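Local structure of concanavalin B (Canavalia ensiformis, 6CAF) at residues G113-C118 with I155-D160; P71-E76 with G141-V146. The protein may act as a carbohydrate-binding protein of jack bean seeds and belongs to the glycosyl hydrolase 18 family of chitinases and chitinase-like proteins. All coordinates share one frame; numbering follows the deposited sequence.

Interaction 1: residues G113-C118 with I155-D160; sequences GTYSAC and IQKPVD
Tyr115 sends its phenol into the bend of 155-160, and its OH is the end that is gripped. Two successive backbone amides point at this oxygen. Lys157 N donates to Tyr115 OH at 2.9 Å, and Gln156 N donates to the same Tyr115 OH at 3.2 Å. Neither bond is straight, both bending to about 145°. The hydroxyl also hydrogen-bonds the carbonyl of Gly110, so three bonds meet at this oxygen, which probably fixes the ring's orientation. CG of Tyr115 sits between its backbone N and carbonyl carbon (chi1 54°), which swings the ring alongside the other segment. One face of the ring carries the Lys157 carbonyl oxygen. Ile155 CD1 and Pro158 approach obliquely, with Pro158 CB 3.8 Å from Tyr115 CE1. The Lys157 side chain crosses the tyrosine at about a right angle. It bends at chi3 and chi4 to bring NZ 2.9 Å from Gly113 O, with the donor tilted 34° from the carbonyl plane. A water links Tyr115 N with Lys157 O. The backbones join directly where Val159 N donates to Tyr115 O at 3.0 Å. Val159 CG2 rests near Ser116 CB and, more loosely, Thr114 CG2. A phenylalanine at Tyr115 would probably keep much of the ring packing but leave the amides of Gln156 and Lys157 without their shared acceptor. Trp164 of helix 164-178 also packs on Tyr115 and Pro158. The contact joins the segment after strand 103-109, carrying short strand 114-115, to the loop after strand 150-154, at the C-terminal ends of neighbouring parallel strands in the family 18 TIM barrel.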
loop_
_atom_site.group_PDB
_atom_site.type_symbol
_atom_site.label_atom_id
_atom_site.label_comp_id
_atom_site.label_asym_id
_atom_site.label_seq_id
_atom_site.Cartn_x
_atom_site.Cartn_y
_atom_site.Cartn_z
ATOM N N GLY A 113 -1.864 -15.114 -6.126
ATOM C CA GLY A 113 -3.121 -14.975 -6.833
ATOM C C GLY A 113 -2.935 -14.890 -8.335
ATOM O O GLY A 113 -1.829 -14.972 -8.865
ATOM N N THR A 114 -4.061 -14.696 -9.008
ATOM C CA THR A 114 -4.131 -14.585 -10.446
ATOM C C THR A 114 -4.970 -13.353 -10.694
ATOM O O THR A 114 -6.213 -13.379 -10.535
ATOM C CB THR A 114 -4.833 -15.801 -11.062
ATOM O OG1 THR A 114 -4.128 -16.991 -10.706
ATOM C CG2 THR A 114 -4.913 -15.656 -12.570
ATOM N N TYR A 115 -4.305 -12.262 -11.053
ATOM C CA TYR A 115 -5.017 -11.016 -11.208
ATOM C C TYR A 115 -4.598 -10.289 -12.466
ATOM O O TYR A 115 -3.423 -10.221 -12.804
ATOM C CB TYR A 115 -4.875 -10.144 -9.958
ATOM C CG TYR A 115 -3.480 -9.859 -9.480
ATOM C CD1 TYR A 115 -2.777 -8.754 -9.933
ATOM C CD2 TYR A 115 -2.859 -10.670 -8.527
ATOM C CE1 TYR A 115 -1.532 -8.457 -9.458
ATOM C CE2 TYR A 115 -1.609 -10.360 -8.061
ATOM C CZ TYR A 115 -0.936 -9.256 -8.520
ATOM O OH TYR A 115 0.302 -8.898 -8.034
ATOM N N SER A 116 -5.602 -9.711 -13.112
ATOM C CA SER A 116 -5.436 -8.990 -14.348
ATOM C C SER A 116 -6.502 -7.935 -14.484
ATOM O O SER A 116 -7.656 -8.191 -14.151
ATOM C CB SER A 116 -5.550 -9.941 -15.546
ATOM O OG SER A 116 -5.377 -9.237 -16.770
ATOM N N ALA A 117 -6.113 -6.769 -14.986
ATOM C CA ALA A 117 -7.071 -5.753 -15.326
ATOM C C ALA A 117 -7.786 -6.037 -16.656
ATOM O O ALA A 117 -8.774 -5.367 -16.976
ATOM C CB ALA A 117 -6.403 -4.397 -15.340
ATOM N N CYS A 118 -7.268 -7.024 -17.398
ATOM C CA CYS A 118 -7.940 -7.669 -18.550
ATOM C C CYS A 118 -8.021 -6.848 -19.821
ATOM O O CYS A 118 -7.530 -7.272 -20.868
ATOM C CB CYS A 118 -9.385 -8.125 -18.138
ATOM S SG CYS A 118 -10.457 -8.666 -19.509
ATOM N N ILE A 155 0.721 -4.051 -7.623
ATOM C CA ILE A 155 0.735 -4.856 -8.822
ATOM C C ILE A 155 2.146 -5.376 -9.041
ATOM O O ILE A 155 2.959 -4.768 -9.738
ATOM C CB ILE A 155 0.193 -4.065 -10.022
ATOM C CG1 ILE A 155 -1.188 -3.432 -9.708
ATOM C CG2 ILE A 155 0.150 -4.920 -11.277
ATOM C CD1 ILE A 155 -2.210 -4.390 -9.177
ATOM N N GLN A 156 2.445 -6.493 -8.394
ATOM C CA GLN A 156 3.790 -6.984 -8.366
ATOM C C GLN A 156 3.991 -8.265 -9.142
ATOM O O GLN A 156 5.110 -8.582 -9.539
ATOM C CB GLN A 156 4.348 -7.055 -6.942
ATOM C CG GLN A 156 3.533 -7.581 -5.861
ATOM C CD GLN A 156 4.308 -7.832 -4.622
ATOM O OE1 GLN A 156 5.002 -8.825 -4.524
ATOM N NE2 GLN A 156 4.226 -6.916 -3.676
ATOM N N LYS A 157 2.900 -8.972 -9.376
ATOM C CA LYS A 157 2.913 -10.248 -10.023
ATOM C C LYS A 157 1.575 -10.452 -10.729
ATOM O O LYS A 157 0.882 -11.439 -10.476
ATOM C CB LYS A 157 3.177 -11.354 -8.976
ATOM C CG LYS A 157 3.458 -12.707 -9.579
ATOM C CD LYS A 157 3.233 -13.864 -8.609
ATOM C CE LYS A 157 1.881 -13.843 -7.895
ATOM N NZ LYS A 157 0.683 -13.625 -8.750
ATOM N N PRO A 158 1.208 -9.519 -11.634
ATOM C CA PRO A 158 0.010 -9.686 -12.414
ATOM C C PRO A 158 0.218 -10.664 -13.534
ATOM O O PRO A 158 1.348 -11.025 -13.841
ATOM C CB PRO A 158 -0.227 -8.307 -13.006
ATOM C CG PRO A 158 1.181 -7.833 -13.254
ATOM C CD PRO A 158 1.954 -8.326 -12.046
ATOM N N VAL A 159 -0.870 -11.064 -14.174
ATOM C CA VAL A 159 -0.722 -11.866 -15.372
ATOM C C VAL A 159 0.174 -11.088 -16.329
ATOM O O VAL A 159 1.200 -11.598 -16.811
ATOM C CB VAL A 159 -2.080 -12.134 -16.031
ATOM C CG1 VAL A 159 -1.881 -12.854 -17.361
ATOM C CG2 VAL A 159 -3.000 -12.924 -15.096
ATOM N N ASP A 160 -0.210 -9.843 -16.597
ATOM C CA ASP A 160 0.675 -8.934 -17.340
ATOM C C ASP A 160 0.471 -7.473 -17.055
ATOM O O ASP A 160 -0.180 -7.112 -16.095
ATOM C CB ASP A 160 0.638 -9.184 -18.840
ATOM C CG ASP A 160 -0.543 -8.531 -19.550
ATOM O OD1 ASP A 160 -1.227 -7.606 -19.028
ATOM O OD2 ASP A 160 -0.744 -8.925 -20.720
HETATM O O HOH W 1 -1.432 -12.728 -11.256
#

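Interaction 2: residues P71-E76 with G141-V146; sequences PELELE and GPLGKV
Leu73 and Leu143 meet through their methyl ends, and this is the tight part of the contact. Leu73 CD2 lies 3.7 Å from Leu143 CD2 and 3.8 Å from Leu143 CG. The two side chains cross at a slant. CG of Leu73 is anti to the backbone N (chi1 -174°), and CD2 continues the chain outward, anti to CA, and so reaches Leu143. Nearer the backbone, Leu73 CB faces the ring of Pro142, with 3.8 Å to Pro142 CB. Both leucines are buried. Leu61 of strand 55-64 touches Leu73, while Phe134 and Ile94, from helices 120-135 and 91-99, pack on Leu143. Pro142 and Leu143 are the middle residues of a type I beta turn from Gly141 to Gly144. The turn is closed by Gly144 N to Gly141 O at 2.9 Å, and Gly141 N also bonds Gly144 O. Within the TIM barrel of family 18, it belongs to the loop leading from helix 120-135 to strand 150-154. It presents its two middle side chains to the long loop that runs from strand 55-64 to helix 91-99. Toward Glu72 the packing is looser. Glu72 is exposed and has two modelled conformers; in one, its side chain runs antiparallel past Pro142. There Glu72 OE1 stands 3.8 Å from Pro142 CB, a plain van der Waals approach. In that conformer Leu73 N donates to the anti lone pair of Glu72 OE1, 3.1 Å away. The glutamate chain doubles back at chi2 (66°) to reach that amide. Pro71 meets the proline ring only distantly, its carbonyl O 4.1 Å from Pro142 CG.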
loop_
_atom_site.group_PDB
_atom_site.type_symbol
_atom_site.label_atom_id
_atom_site.label_comp_id
_atom_site.label_asym_id
_atom_site.label_seq_id
_atom_site.Cartn_x
_atom_site.Cartn_y
_atom_site.Cartn_z
ATOM N N PRO A 71 -15.521 -10.034 -8.067
ATOM C CA PRO A 71 -14.392 -10.575 -7.331
ATOM C C PRO A 71 -14.702 -10.824 -5.861
ATOM O O PRO A 71 -15.393 -10.039 -5.216
ATOM C CB PRO A 71 -13.319 -9.499 -7.504
ATOM C CG PRO A 71 -13.630 -8.903 -8.838
ATOM C CD PRO A 71 -15.133 -8.901 -8.913
ATOM N N GLU A 72 -14.196 -11.933 -5.361
ATOM C CA GLU A 72 -14.377 -12.292 -3.974
ATOM C C GLU A 72 -13.105 -12.105 -3.180
ATOM O O GLU A 72 -12.002 -12.380 -3.661
ATOM C CB GLU A 72 -14.850 -13.725 -3.864
ATOM C CG GLU A 72 -15.140 -14.131 -2.431
ATOM C CD GLU A 72 -16.337 -13.390 -1.797
ATOM O OE1 GLU A 72 -16.260 -12.199 -1.335
ATOM O OE2 GLU A 72 -17.391 -14.044 -1.737
ATOM N N LEU A 73 -13.259 -11.607 -1.959
ATOM C CA LEU A 73 -12.126 -11.371 -1.107
ATOM C C LEU A 73 -11.836 -12.597 -0.247
ATOM O O LEU A 73 -12.723 -13.147 0.406
ATOM C CB LEU A 73 -12.397 -10.137 -0.240
ATOM C CG LEU A 73 -11.210 -9.679 0.618
ATOM C CD1 LEU A 73 -10.079 -9.167 -0.253
ATOM C CD2 LEU A 73 -11.678 -8.616 1.561
ATOM N N GLU A 74 -10.579 -13.005 -0.246
ATOM C CA GLU A 74 -10.111 -14.076 0.615
ATOM C C GLU A 74 -8.840 -13.589 1.295
ATOM O O GLU A 74 -7.849 -13.297 0.642
ATOM C CB GLU A 74 -9.772 -15.315 -0.215
ATOM C CG GLU A 74 -10.969 -16.044 -0.790
ATOM C CD GLU A 74 -11.457 -17.196 0.072
ATOM O OE1 GLU A 74 -11.028 -17.351 1.226
ATOM O OE2 GLU A 74 -12.290 -17.943 -0.435
ATOM N N LEU A 75 -8.908 -13.486 2.607
ATOM C CA LEU A 75 -7.767 -13.078 3.423
ATOM C C LEU A 75 -7.286 -14.335 4.143
ATOM O O LEU A 75 -8.061 -14.962 4.886
ATOM C CB LEU A 75 -8.187 -11.997 4.416
ATOM C CG LEU A 75 -8.703 -10.691 3.788
ATOM C CD1 LEU A 75 -8.987 -9.679 4.884
ATOM C CD2 LEU A 75 -7.722 -10.139 2.767
ATOM N N GLU A 76 -6.025 -14.712 3.892
ATOM C CA GLU A 76 -5.488 -16.016 4.269
ATOM C C GLU A 76 -5.622 -16.282 5.760
ATOM O O GLU A 76 -5.064 -15.557 6.586
ATOM C CB GLU A 76 -4.029 -16.115 3.843
ATOM C CG GLU A 76 -3.414 -17.485 4.024
ATOM C CD GLU A 76 -1.907 -17.441 3.818
ATOM O OE1 GLU A 76 -1.475 -17.174 2.635
ATOM O OE2 GLU A 76 -1.175 -17.635 4.867
ATOM N N GLY A 141 -20.907 -5.421 0.321
ATOM C CA GLY A 141 -19.823 -6.067 -0.412
ATOM C C GLY A 141 -19.049 -7.017 0.477
ATOM O O GLY A 141 -19.478 -7.365 1.583
ATOM N N PRO A 142 -17.892 -7.460 -0.014
ATOM C CA PRO A 142 -17.126 -8.443 0.729
ATOM C C PRO A 142 -16.757 -8.041 2.158
ATOM O O PRO A 142 -16.672 -8.901 3.013
ATOM C CB PRO A 142 -15.894 -8.638 -0.163
ATOM C CG PRO A 142 -16.429 -8.402 -1.550
ATOM C CD PRO A 142 -17.349 -7.240 -1.369
ATOM N N LEU A 143 -16.520 -6.754 2.383
ATOM C CA LEU A 143 -16.176 -6.210 3.694
ATOM C C LEU A 143 -17.360 -5.590 4.405
ATOM O O LEU A 143 -17.196 -4.874 5.365
ATOM C CB LEU A 143 -15.016 -5.209 3.567
ATOM C CG LEU A 143 -13.665 -5.846 3.214
ATOM C CD1 LEU A 143 -12.680 -4.785 2.815
ATOM C CD2 LEU A 143 -13.125 -6.658 4.376
ATOM N N GLY A 144 -18.566 -5.936 3.963
ATOM C CA GLY A 144 -19.753 -5.308 4.481
ATOM C C GLY A 144 -20.115 -4.078 3.699
ATOM O O GLY A 144 -19.781 -3.932 2.516
ATOM N N LYS A 145 -20.809 -3.172 4.362
ATOM C CA LYS A 145 -21.198 -1.914 3.767
ATOM C C LYS A 145 -20.213 -0.863 4.278
ATOM O O LYS A 145 -20.281 -0.445 5.439
ATOM C CB LYS A 145 -22.635 -1.539 4.106
ATOM C CG LYS A 145 -23.144 -0.369 3.309
ATOM C CD LYS A 145 -24.648 -0.185 3.498
ATOM C CE LYS A 145 -25.436 -1.090 2.570
ATOM N NZ LYS A 145 -26.889 -0.782 2.650
ATOM N N VAL A 146 -19.255 -0.510 3.431
ATOM C CA VAL A 146 -18.152 0.350 3.813
ATOM C C VAL A 146 -17.860 1.389 2.744
ATOM O O VAL A 146 -18.262 1.222 1.579
ATOM C CB VAL A 146 -16.849 -0.453 4.093
ATOM C CG1 VAL A 146 -17.008 -1.386 5.294
ATOM C CG2 VAL A 146 -16.373 -1.233 2.870
#

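In the fold
Interactions 1 and 2 are separate contacts in one TIM-barrel domain. Their centres lie about 18 Å apart, and their nearest atoms about 8 Å. Along the chain the segments alternate: 71-76, 113-118, 141-146, then 155-160. The two contacts thus interleave, with 36 residues between the segments of interaction 1 and 64 between those of interaction 2. Strand 55-64 relates to both, since it pairs with strand 114-115 and precedes the loop of 71-76. Helix 120-135 follows 113-118 and leads towards 141-146. Interaction 1 joins two segments that both follow barrel strands. Interaction 2 joins one such loop, after strand 55-64, to a turn in the helix-to-strand loop that leads to strand 150-154.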